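Local coordinates for protein nuclease NucT (Helicobacter pylori, PDB 6EHI) that is a nuclease of the PLD-like family, built on a central mixed beta-sheet flanked by helices and present as two copies in the assembly, at residues Gln61-Tyr66 with Lys154-Cys159; Ala37-Thr42 with Tyr102-Gln107; Leu12-Arg17 with Asn131-Leu136; Asn21-Gly26 with Arg44-Ala49. The protein carries 1 engineered substitution. All coordinates share one frame; numbering follows the deposited sequence.

Contacts 1 and 4 pack helices on opposite sides of the sheet: helix 142-158 against strand 59-65 in contact 1, and helices 16-28 and 44-54 against each other in contact 4. Both are almost wholly apolar, but contact 4 stays within one subunit, while contact 1 is only partly buried and touches the second. Contacts 2 and 3 are buried and rely more on backbone atoms and polar ends. Contact 2 sits at the end of central strand 33-38 and touches contact 1, whereas contact 3 closes the sheet at outermost strand 7-12. Both meet the second subunit, and contact 3 shares helix 16-28 with contact 4.

Contact 1 of 4, residues Gln61-Tyr66 with Lys154-Cys159; sequences QIIYDY and KMLESC
Ile-63 lies at the centre of the apolar packing between strand 59-65 and the last turns of helix 142-158. Its delta carbon CD1 sits 3.7 Å from CB of Met-155, at the root of that side chain, while CG1 lies 3.8 Å from CD1 of Leu-156. With chi1 at -51°, CG1 is anti to the carbonyl carbon and the chain continues extended, which carries CD1 between the two helix residues. The other branch, CG2, faces Cys-159 only loosely, a contact left uncertain by the two conformers modelled for that residue. Leu-156 starts off along the helix flank and turns its end to the strand. Its chi1 of -144° lies far from a staggered value, yet it gives each methyl a separate neighbour, CD1 for Ile-63 and CD2 for Gln-61.

The polar side chain takes part through van der Waals contact alone. Gln-61 crosses Leu-156 at about a right angle, its NE2 3.3 Å from CD2, whereas its OE1 accepts a hydrogen bond from Lys-35 on the neighbouring strand.

A covalent tie completes the set: Cys-159 forms a disulfide with Cys-89 of strand 86-91, fixing the chain just past the helix to the strand beside 59-65. Tyr-14 of the second subunit packs on Met-155. Strand and helix axes pass 9.6 Å apart at 64°, a helix laid across one face of a sheet whose other face carries helix 77-80 against Ile-62 and Tyr-64, as in the layered alpha-beta-alpha fold of PLD-like domains.

Contact 2 of 4, residues Ala37-Thr42 with Tyr102-Gln107; sequences AIYSFT and YGIMNQ. Engineered in segment 102-107: Asn-106 (natural residue His).
Tyr-39 and Asn-106 bring their CA atoms to 4.8 Å where the chain leaving strand 33-38 meets the loop ahead of strand 108-112, and Tyr-39 N gives Gln-107 O a weak, bent hydrogen bond (3.0 Å, 126° at the hydrogen). The same carbonyl oxygen takes a CA-H contact from Ile-38 CA at 3.3 Å. Among the side chains, the Tyr-39 ring does most. Chi1 of 175° swings it toward the loop, where Met-105 O lies in the ring plane at the edge, 3.3 Å from CD1; this buried oxygen has no hydrogen-bond partner in the model. Ile-104 CD1 comes obliquely to within 3.5 Å of CE1. OD1 of the engineered Asn-106 lies, also obliquely, 3.5 Å from Tyr-39 CG, the amide and ring planes 71° apart, and its ND2 bonds Glu-134 of the second subunit. Met-105 doubles back at chi2 and chi3 to put CE 3.3 Å from Ile-38 N and 3.8 Å from Ala-37 CB, while its N is bound by Asp-65 OD1. Position 106, naturally His, and Lys-108 match the HxK signature of the PLD family, consistent with the family's HKD motif beginning at this loop's end, beside the second subunit.

Contact 3 of 4, residues Leu12-Arg17 with Asn131-Leu136; sequences LPYEQR and NNYEVL
Tyr-133 packs against Leu-12, Pro-13 and Tyr-14 along the whole length of its side chain. At its root, CB lies 3.7 Å from Leu-12 O, and chi1 of -64° then directs the ring along the turn that follows strand 7-12. One ring face receives Pro-13: its CD stands 3.5 Å from CD2 and makes a CH-pi contact, 28° off the ring normal. Farther out, CE2 meets Tyr-14 OH at 3.5 Å, the hydroxyl approaching the edge in the plane of the Tyr-133 ring. At the tip, Tyr-133 OH and Tyr-14 OH come no nearer than 4.1 Å.

The backbones are joined by an antiparallel hydrogen-bonded pair, Leu-12 with Glu-134. Leu-12 N reaches Glu-134 O at 2.8 Å, and the return bond, from Glu-134 N to Leu-12 O, is 3.1 Å. Leu-12 O also receives a CA-H contact from Tyr-133, 3.2 Å from its CA. A cis peptide before Pro-13 then leads into the type I turn from Pro-13 to Gln-16.

Glu-134 bends at chi2 so that OE2 accepts a bond from Asn-132 ND2 at 3.0 Å, while OE1 bonds Ser-121 OG. Asn-132 OD1 in turn takes the backbone N-H of Ile-104 of the second subunit. The pair thus joins outermost strand 7-12 to strand 134-139, with helix 126-130 covering Leu-12 and Leu-136 through Phe-129, and the turn leading straight into helix 16-28.

Contact 4 of 4, residues Asn21-Gly26 with Arg44-Ala49; sequences NSLISG and RDIARA
Asp-45, whose CB lies near the end of Ile-24, holds Arg-48 in a salt bridge one turn along its own helix: Arg-48 NH2 to Asp-45 OD1 is 2.9 Å, with 148° at the hydrogen. NH2 meets OD1 nearly in line with its C-O bond, from the side away from the carbon, and the oxygen lies tilted 22° from the guanidinium plane. This pair borders the packing of helix 16-28 on helix 44-54, the latter being the crossover helix of a beta-alpha-beta unit that links parallel strands 33-38 and 59-65. The segment axes run nearly side by side, 23° apart in direction and 9.7 Å at closest approach.

Between the helices the contact is purely apolar. Ile-24 supplies most of it, both of its branches reaching across. Its CG1 lies anti to the carbonyl carbon, and the extended chain beyond brings CD1 to 4.0 Å from Ile-46 CG1 and to 4.4 Å from Asp-45 CB, the root of that side chain. Ile-46 uses its own tip differently: CD1 turns to Leu-23, meeting CD2 at 4.1 Å, the two side chains crossing at about a right angle. Leu-23 and Ile-46 mark the inner side of the seam, since both also touch Trp-124, with Phe-118 of strand 116-120 against Leu-23 and Phe-41 against Ile-46. Ile-24 lies nearer the surface. These separations are those of ordinary, unstrained van der Waals packing. The second branch of Ile-24 completes the seam one helical turn beyond Asp-45, where CG2 rests 4.2 Å from Ala-49 CB.

Contact 1 of 4, residues Gln61-Tyr66 with Lys154-Cys159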
# COMPACT_ATOMS: atom_id res chain seq x y z
N GLN A 61 -1.43 -4.41 19.36
CA GLN A 61 -2.32 -3.26 19.17
C GLN A 61 -2.71 -3.24 17.67
O GLN A 61 -1.85 -3.46 16.83
CB GLN A 61 -1.59 -2.00 19.49
CG GLN A 61 -1.27 -1.93 20.98
CD GLN A 61 -0.35 -0.78 21.35
OE1 GLN A 61 0.66 -0.55 20.67
NE2 GLN A 61 -0.74 -0.01 22.39
N ILE A 62 -3.99 -3.10 17.39
CA ILE A 62 -4.49 -3.11 16.01
C ILE A 62 -5.42 -1.96 15.81
O ILE A 62 -6.41 -1.90 16.51
CB ILE A 62 -5.24 -4.42 15.75
CG1 ILE A 62 -4.42 -5.61 16.27
CG2 ILE A 62 -5.52 -4.58 14.24
CD1 ILE A 62 -5.08 -6.94 16.03
N ILE A 63 -5.07 -1.00 14.95
CA ILE A 63 -5.96 0.10 14.49
C ILE A 63 -6.61 -0.34 13.18
O ILE A 63 -5.89 -0.62 12.21
CB ILE A 63 -5.17 1.42 14.27
CG1 ILE A 63 -4.33 1.76 15.51
CG2 ILE A 63 -6.12 2.47 13.78
CD1 ILE A 63 -3.39 2.96 15.40
N TYR A 64 -7.94 -0.53 13.17
CA TYR A 64 -8.71 -0.84 11.96
C TYR A 64 -9.37 0.39 11.35
O TYR A 64 -9.88 1.31 12.10
CB TYR A 64 -9.80 -1.78 12.34
CG TYR A 64 -9.50 -3.19 12.78
CD1 TYR A 64 -9.01 -3.50 14.09
CD2 TYR A 64 -9.62 -4.27 11.86
CE1 TYR A 64 -8.79 -4.80 14.49
CE2 TYR A 64 -9.36 -5.56 12.26
CZ TYR A 64 -8.94 -5.83 13.56
OH TYR A 64 -8.66 -7.12 13.96
N ASP A 65 -9.52 0.47 10.03
CA ASP A 65 -10.40 1.51 9.45
C ASP A 65 -11.84 1.46 10.06
O ASP A 65 -12.45 0.37 10.18
CB ASP A 65 -10.47 1.42 7.93
CG ASP A 65 -11.50 2.36 7.31
OD1 ASP A 65 -11.19 3.53 7.25
OD2 ASP A 65 -12.62 1.90 6.88
N TYR A 66 -12.36 2.65 10.40
CA TYR A 66 -13.65 2.74 11.09
C TYR A 66 -14.79 2.26 10.20
O TYR A 66 -15.49 1.31 10.53
CB TYR A 66 -13.89 4.23 11.56
CG TYR A 66 -15.21 4.37 12.27
CD1 TYR A 66 -16.40 4.45 11.56
CD2 TYR A 66 -15.26 4.26 13.64
CE1 TYR A 66 -17.61 4.51 12.24
CE2 TYR A 66 -16.45 4.33 14.33
CZ TYR A 66 -17.61 4.42 13.62
OH TYR A 66 -18.81 4.47 14.31
N LYS A 154 0.78 8.41 17.72
CA LYS A 154 -0.13 9.52 17.45
C LYS A 154 -1.47 9.01 16.90
O LYS A 154 -2.54 9.42 17.35
CB LYS A 154 0.46 10.54 16.44
CG LYS A 154 1.58 11.42 17.01
CD LYS A 154 1.90 12.66 16.18
CE LYS A 154 0.72 13.45 15.61
NZ LYS A 154 0.15 14.55 16.42
N MET A 155 -1.39 8.04 15.95
CA MET A 155 -2.61 7.40 15.49
C MET A 155 -3.42 6.78 16.65
O MET A 155 -4.69 6.84 16.63
CB MET A 155 -2.31 6.34 14.44
CG MET A 155 -1.81 7.07 13.20
SD MET A 155 -1.23 5.89 11.94
CE MET A 155 -2.77 5.17 11.45
N LEU A 156 -2.74 6.09 17.52
CA LEU A 156 -3.38 5.36 18.62
C LEU A 156 -4.15 6.31 19.51
O LEU A 156 -5.22 5.98 20.04
CB LEU A 156 -2.30 4.65 19.44
CG LEU A 156 -2.62 3.30 20.04
CD1 LEU A 156 -3.40 2.32 19.18
CD2 LEU A 156 -1.27 2.69 20.48
N GLU A 157 -3.65 7.53 19.65
CA GLU A 157 -4.39 8.57 20.46
C GLU A 157 -5.61 9.15 19.82
O GLU A 157 -6.39 9.79 20.52
CB GLU A 157 -3.50 9.76 20.86
CG GLU A 157 -2.59 9.62 22.07
CD GLU A 157 -1.40 10.59 22.01
OE1 GLU A 157 -1.61 11.79 21.70
OE2 GLU A 157 -0.27 10.16 22.30
N SER A 158 -5.77 9.01 18.48
CA SER A 158 -6.99 9.39 17.80
C SER A 158 -8.02 8.29 17.60
O SER A 158 -9.12 8.60 17.21
CB SER A 158 -6.62 10.05 16.45
OG SER A 158 -5.57 11.03 16.63
N CYS A 159 -7.65 6.99 17.78
CA CYS A 159 -8.58 5.88 17.50
C CYS A 159 -9.55 5.67 18.66
O CYS A 159 -9.24 5.95 19.83
CB CYS A 159 -7.82 4.56 17.17
SG CYS A 159 -6.98 3.64 18.50

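Contact 2 of 4, residues Ala37-Thr42 with Tyr102-Gln107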
# COMPACT_ATOMS: atom_id res chain seq x y z
N ALA A 37 -1.64 -1.24 11.84
CA ALA A 37 -2.72 -0.40 11.31
C ALA A 37 -3.17 -0.99 10.01
O ALA A 37 -2.31 -1.19 9.15
CB ALA A 37 -2.22 0.99 11.12
N ILE A 38 -4.44 -1.38 9.89
CA ILE A 38 -4.93 -2.10 8.73
C ILE A 38 -6.26 -1.63 8.30
O ILE A 38 -7.16 -1.55 9.10
CB ILE A 38 -4.91 -3.61 9.04
CG1 ILE A 38 -5.19 -4.47 7.79
CG2 ILE A 38 -5.71 -3.96 10.28
CD1 ILE A 38 -4.15 -4.35 6.72
N TYR A 39 -6.42 -1.38 6.98
CA TYR A 39 -7.67 -0.98 6.38
C TYR A 39 -8.69 -2.10 6.46
O TYR A 39 -9.76 -1.94 7.11
CB TYR A 39 -7.47 -0.52 4.89
CG TYR A 39 -8.77 -0.22 4.24
CD1 TYR A 39 -9.42 1.01 4.48
CD2 TYR A 39 -9.43 -1.19 3.44
CE1 TYR A 39 -10.64 1.27 3.93
CE2 TYR A 39 -10.67 -0.93 2.93
CZ TYR A 39 -11.28 0.32 3.23
OH TYR A 39 -12.51 0.68 2.68
N SER A 40 -8.40 -3.26 5.81
CA SER A 40 -9.30 -4.41 5.84
C SER A 40 -8.49 -5.62 6.29
O SER A 40 -7.40 -5.85 5.78
CB SER A 40 -9.92 -4.66 4.45
OG SER A 40 -10.46 -5.97 4.33
N PHE A 41 -9.05 -6.41 7.21
CA PHE A 41 -8.36 -7.51 7.80
C PHE A 41 -9.42 -8.61 8.05
O PHE A 41 -10.14 -8.60 9.04
CB PHE A 41 -7.64 -7.05 9.06
CG PHE A 41 -6.93 -8.09 9.83
CD1 PHE A 41 -6.76 -9.43 9.37
CD2 PHE A 41 -6.50 -7.80 11.11
CE1 PHE A 41 -6.11 -10.38 10.14
CE2 PHE A 41 -5.86 -8.75 11.93
CZ PHE A 41 -5.59 -10.05 11.41
N THR A 42 -9.47 -9.54 7.12
CA THR A 42 -10.42 -10.63 7.13
C THR A 42 -9.75 -12.01 7.14
O THR A 42 -10.40 -13.00 7.37
CB THR A 42 -11.38 -10.52 5.94
OG1 THR A 42 -10.60 -10.64 4.74
CG2 THR A 42 -12.22 -9.21 5.91
N TYR A 102 -15.73 11.90 5.49
CA TYR A 102 -14.38 11.72 6.05
C TYR A 102 -13.55 10.68 5.22
O TYR A 102 -14.12 9.82 4.58
CB TYR A 102 -14.43 11.21 7.49
CG TYR A 102 -14.97 12.24 8.48
CD1 TYR A 102 -16.35 12.35 8.67
CD2 TYR A 102 -14.14 13.07 9.19
CE1 TYR A 102 -16.87 13.27 9.57
CE2 TYR A 102 -14.65 13.99 10.09
CZ TYR A 102 -16.01 14.08 10.28
OH TYR A 102 -16.54 15.01 11.20
N GLY A 103 -12.23 10.85 5.32
CA GLY A 103 -11.28 9.89 4.80
C GLY A 103 -11.34 8.53 5.49
O GLY A 103 -12.13 8.25 6.40
N ILE A 104 -10.43 7.67 5.03
CA ILE A 104 -10.29 6.36 5.52
C ILE A 104 -8.90 6.16 6.14
O ILE A 104 -7.97 6.91 5.96
CB ILE A 104 -10.53 5.28 4.43
CG1 ILE A 104 -9.65 5.52 3.20
CG2 ILE A 104 -12.00 5.17 4.08
CD1 ILE A 104 -9.65 4.25 2.33
N MET A 105 -8.78 5.12 6.98
CA MET A 105 -7.49 4.74 7.52
C MET A 105 -7.01 3.58 6.57
O MET A 105 -7.41 2.45 6.71
CB MET A 105 -7.62 4.25 9.00
CG MET A 105 -6.27 4.30 9.74
SD MET A 105 -4.91 3.38 8.96
CE MET A 105 -5.43 1.71 9.21
N ASN A 106 -6.32 3.97 5.52
CA ASN A 106 -5.92 3.00 4.46
C ASN A 106 -4.57 2.39 4.63
O ASN A 106 -4.13 1.61 3.71
CB ASN A 106 -5.92 3.66 3.13
CG ASN A 106 -6.07 2.67 2.01
OD1 ASN A 106 -6.98 1.78 2.03
ND2 ASN A 106 -5.25 2.86 0.98
N GLN A 107 -3.83 2.63 5.69
CA GLN A 107 -2.60 1.94 5.90
C GLN A 107 -2.69 0.42 6.01
O GLN A 107 -3.74 -0.11 6.40
CB GLN A 107 -1.93 2.42 7.19
CG GLN A 107 -1.55 3.90 7.11
CD GLN A 107 -0.88 4.40 8.37
OE1 GLN A 107 -0.64 3.61 9.36
NE2 GLN A 107 -0.63 5.68 8.38

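Contact 3 of 4, residues Leu12-Arg17 with Asn131-Leu136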
# COMPACT_ATOMS: atom_id res chain seq x y z
N LEU A 12 3.34 -9.60 -5.50
CA LEU A 12 2.23 -10.52 -5.59
C LEU A 12 1.49 -10.37 -6.94
O LEU A 12 1.48 -9.29 -7.50
CB LEU A 12 1.26 -10.29 -4.42
CG LEU A 12 1.78 -10.68 -3.05
CD1 LEU A 12 2.72 -9.58 -2.54
CD2 LEU A 12 0.68 -10.96 -2.07
N PRO A 13 0.93 -11.46 -7.51
CA PRO A 13 0.77 -12.77 -6.91
C PRO A 13 1.99 -13.70 -7.00
O PRO A 13 2.01 -14.75 -6.40
CB PRO A 13 -0.38 -13.37 -7.72
CG PRO A 13 -0.18 -12.77 -9.08
CD PRO A 13 0.32 -11.39 -8.86
N TYR A 14 2.97 -13.32 -7.82
CA TYR A 14 4.13 -14.19 -8.06
C TYR A 14 4.74 -14.78 -6.79
O TYR A 14 5.03 -15.98 -6.72
CB TYR A 14 5.21 -13.45 -8.82
CG TYR A 14 4.65 -12.71 -10.03
CD1 TYR A 14 4.19 -13.40 -11.19
CD2 TYR A 14 4.48 -11.35 -10.00
CE1 TYR A 14 3.64 -12.69 -12.26
CE2 TYR A 14 3.95 -10.67 -11.07
CZ TYR A 14 3.50 -11.33 -12.19
OH TYR A 14 3.03 -10.59 -13.23
N GLU A 15 4.91 -13.94 -5.75
CA GLU A 15 5.50 -14.29 -4.54
C GLU A 15 4.46 -14.23 -3.36
O GLU A 15 4.86 -14.02 -2.24
CB GLU A 15 6.68 -13.39 -4.27
CG GLU A 15 7.79 -13.27 -5.33
CD GLU A 15 8.89 -12.30 -4.96
OE1 GLU A 15 8.66 -11.06 -5.02
OE2 GLU A 15 10.03 -12.78 -4.66
N GLN A 16 3.20 -14.59 -3.64
CA GLN A 16 2.11 -14.45 -2.64
C GLN A 16 2.33 -15.38 -1.46
O GLN A 16 2.11 -15.00 -0.34
CB GLN A 16 0.75 -14.62 -3.28
CG GLN A 16 0.51 -16.05 -3.77
CD GLN A 16 -0.63 -16.15 -4.72
OE1 GLN A 16 -1.27 -15.16 -5.09
NE2 GLN A 16 -0.87 -17.35 -5.18
N ARG A 17 2.83 -16.59 -1.67
CA ARG A 17 3.01 -17.54 -0.52
C ARG A 17 4.17 -17.13 0.32
O ARG A 17 4.04 -17.16 1.56
CB ARG A 17 3.23 -18.98 -0.97
CG ARG A 17 1.99 -19.63 -1.54
CD ARG A 17 2.31 -21.10 -1.80
NE ARG A 17 2.02 -21.49 -3.17
CZ ARG A 17 0.91 -22.11 -3.59
NH1 ARG A 17 -0.06 -22.45 -2.73
NH2 ARG A 17 0.77 -22.41 -4.89
N ASN A 131 -5.31 -13.67 -5.08
CA ASN A 131 -5.79 -13.27 -6.39
C ASN A 131 -5.25 -11.92 -6.97
O ASN A 131 -5.41 -11.65 -8.15
CB ASN A 131 -7.30 -13.21 -6.32
CG ASN A 131 -7.91 -14.49 -5.72
OD1 ASN A 131 -7.41 -15.62 -5.96
ND2 ASN A 131 -8.94 -14.30 -4.93
N ASN A 132 -4.61 -11.09 -6.14
CA ASN A 132 -4.34 -9.72 -6.52
C ASN A 132 -2.92 -9.51 -6.88
O ASN A 132 -2.08 -10.29 -6.46
CB ASN A 132 -4.66 -8.77 -5.32
CG ASN A 132 -6.14 -8.66 -5.04
OD1 ASN A 132 -6.99 -9.16 -5.78
ND2 ASN A 132 -6.49 -7.97 -3.92
N TYR A 133 -2.72 -8.50 -7.71
CA TYR A 133 -1.36 -7.89 -7.81
C TYR A 133 -1.23 -6.98 -6.57
O TYR A 133 -2.09 -6.14 -6.28
CB TYR A 133 -1.07 -7.15 -9.12
CG TYR A 133 -1.07 -8.04 -10.33
CD1 TYR A 133 -2.28 -8.39 -10.97
CD2 TYR A 133 0.09 -8.51 -10.84
CE1 TYR A 133 -2.25 -9.18 -12.11
CE2 TYR A 133 0.08 -9.36 -11.91
CZ TYR A 133 -1.07 -9.68 -12.54
OH TYR A 133 -1.08 -10.53 -13.63
N GLU A 134 -0.13 -7.12 -5.89
CA GLU A 134 0.11 -6.30 -4.70
C GLU A 134 1.58 -6.17 -4.59
O GLU A 134 2.36 -6.94 -5.21
CB GLU A 134 -0.35 -7.03 -3.40
CG GLU A 134 -1.80 -7.42 -3.40
CD GLU A 134 -2.77 -6.34 -2.95
OE1 GLU A 134 -2.43 -5.14 -2.80
OE2 GLU A 134 -3.97 -6.68 -2.88
N VAL A 135 2.00 -5.32 -3.70
CA VAL A 135 3.36 -5.36 -3.20
C VAL A 135 3.37 -5.40 -1.69
O VAL A 135 2.59 -4.66 -0.99
CB VAL A 135 4.28 -4.28 -3.75
CG1 VAL A 135 4.51 -4.44 -5.24
CG2 VAL A 135 3.78 -2.89 -3.43
N LEU A 136 4.37 -6.10 -1.15
CA LEU A 136 4.56 -6.16 0.32
C LEU A 136 6.05 -5.95 0.56
O LEU A 136 6.90 -6.70 -0.04
CB LEU A 136 4.10 -7.50 0.87
CG LEU A 136 3.95 -7.57 2.38
CD1 LEU A 136 2.85 -8.55 2.72
CD2 LEU A 136 5.23 -8.04 2.99

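Contact 4 of 4, residues Asn21-Gly26 with Arg44-Ala49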
# COMPACT_ATOMS: atom_id res chain seq x y z
N ASN A 21 3.85 -15.93 4.21
CA ASN A 21 4.67 -16.63 5.17
C ASN A 21 5.61 -15.64 5.87
O ASN A 21 5.85 -15.79 7.06
CB ASN A 21 5.49 -17.81 4.49
CG ASN A 21 4.63 -19.01 4.04
OD1 ASN A 21 3.50 -19.22 4.45
ND2 ASN A 21 5.20 -19.82 3.14
N SER A 22 6.15 -14.62 5.18
CA SER A 22 7.02 -13.62 5.79
C SER A 22 6.27 -12.86 6.89
O SER A 22 6.80 -12.55 7.96
CB SER A 22 7.53 -12.60 4.77
OG SER A 22 8.44 -11.63 5.31
N LEU A 23 5.08 -12.42 6.55
CA LEU A 23 4.26 -11.59 7.43
C LEU A 23 3.87 -12.44 8.65
O LEU A 23 3.95 -12.00 9.77
CB LEU A 23 2.97 -11.15 6.70
CG LEU A 23 1.99 -10.31 7.55
CD1 LEU A 23 2.73 -9.11 8.07
CD2 LEU A 23 0.78 -9.91 6.73
N ILE A 24 3.36 -13.64 8.39
CA ILE A 24 2.91 -14.54 9.45
C ILE A 24 4.06 -14.88 10.36
O ILE A 24 3.89 -14.81 11.56
CB ILE A 24 2.17 -15.73 8.89
CG1 ILE A 24 0.78 -15.23 8.63
CG2 ILE A 24 2.11 -16.90 9.88
CD1 ILE A 24 -0.15 -16.19 8.00
N SER A 25 5.21 -15.19 9.77
CA SER A 25 6.40 -15.45 10.58
C SER A 25 6.88 -14.23 11.40
O SER A 25 7.26 -14.34 12.57
CB SER A 25 7.50 -16.03 9.72
OG SER A 25 8.69 -16.06 10.42
N GLY A 26 6.82 -13.05 10.81
CA GLY A 26 7.20 -11.83 11.50
C GLY A 26 6.33 -11.60 12.72
O GLY A 26 6.79 -11.15 13.75
N ARG A 44 -8.28 -15.06 8.28
CA ARG A 44 -8.30 -15.80 9.55
C ARG A 44 -6.99 -16.44 10.01
O ARG A 44 -6.77 -16.63 11.21
CB ARG A 44 -9.45 -16.84 9.54
CG ARG A 44 -10.81 -16.14 9.69
CD ARG A 44 -12.04 -17.06 9.62
NE ARG A 44 -12.30 -17.79 10.87
CZ ARG A 44 -12.15 -19.12 11.09
NH1 ARG A 44 -11.68 -20.00 10.16
NH2 ARG A 44 -12.46 -19.60 12.30
N ASP A 45 -6.15 -16.84 9.07
CA ASP A 45 -4.86 -17.39 9.45
C ASP A 45 -3.96 -16.33 10.04
O ASP A 45 -3.26 -16.61 11.02
CB ASP A 45 -4.13 -18.15 8.33
CG ASP A 45 -4.93 -19.40 7.81
OD1 ASP A 45 -5.74 -19.98 8.57
OD2 ASP A 45 -4.72 -19.76 6.65
N ILE A 46 -4.02 -15.09 9.52
CA ILE A 46 -3.20 -14.05 10.13
C ILE A 46 -3.73 -13.72 11.55
O ILE A 46 -2.94 -13.40 12.41
CB ILE A 46 -3.20 -12.76 9.26
CG1 ILE A 46 -2.59 -13.03 7.87
CG2 ILE A 46 -2.32 -11.70 9.90
CD1 ILE A 46 -2.74 -11.96 6.83
N ALA A 47 -5.03 -13.68 11.71
CA ALA A 47 -5.63 -13.45 13.03
C ALA A 47 -5.17 -14.55 14.02
O ALA A 47 -4.87 -14.28 15.17
CB ALA A 47 -7.13 -13.38 12.98
N ARG A 48 -5.16 -15.79 13.56
CA ARG A 48 -4.73 -16.90 14.46
C ARG A 48 -3.29 -16.68 14.84
O ARG A 48 -2.94 -16.93 15.94
CB ARG A 48 -5.02 -18.28 13.85
CG ARG A 48 -6.46 -18.65 14.04
CD ARG A 48 -6.73 -20.13 13.77
NE ARG A 48 -6.88 -20.31 12.33
CZ ARG A 48 -8.02 -20.11 11.67
NH1 ARG A 48 -9.11 -19.68 12.33
NH2 ARG A 48 -8.06 -20.25 10.35
N ALA A 49 -2.48 -16.14 13.95
CA ALA A 49 -1.08 -15.87 14.22
C ALA A 49 -0.91 -14.80 15.28
O ALA A 49 -0.06 -14.92 16.20
CB ALA A 49 -0.32 -15.48 12.94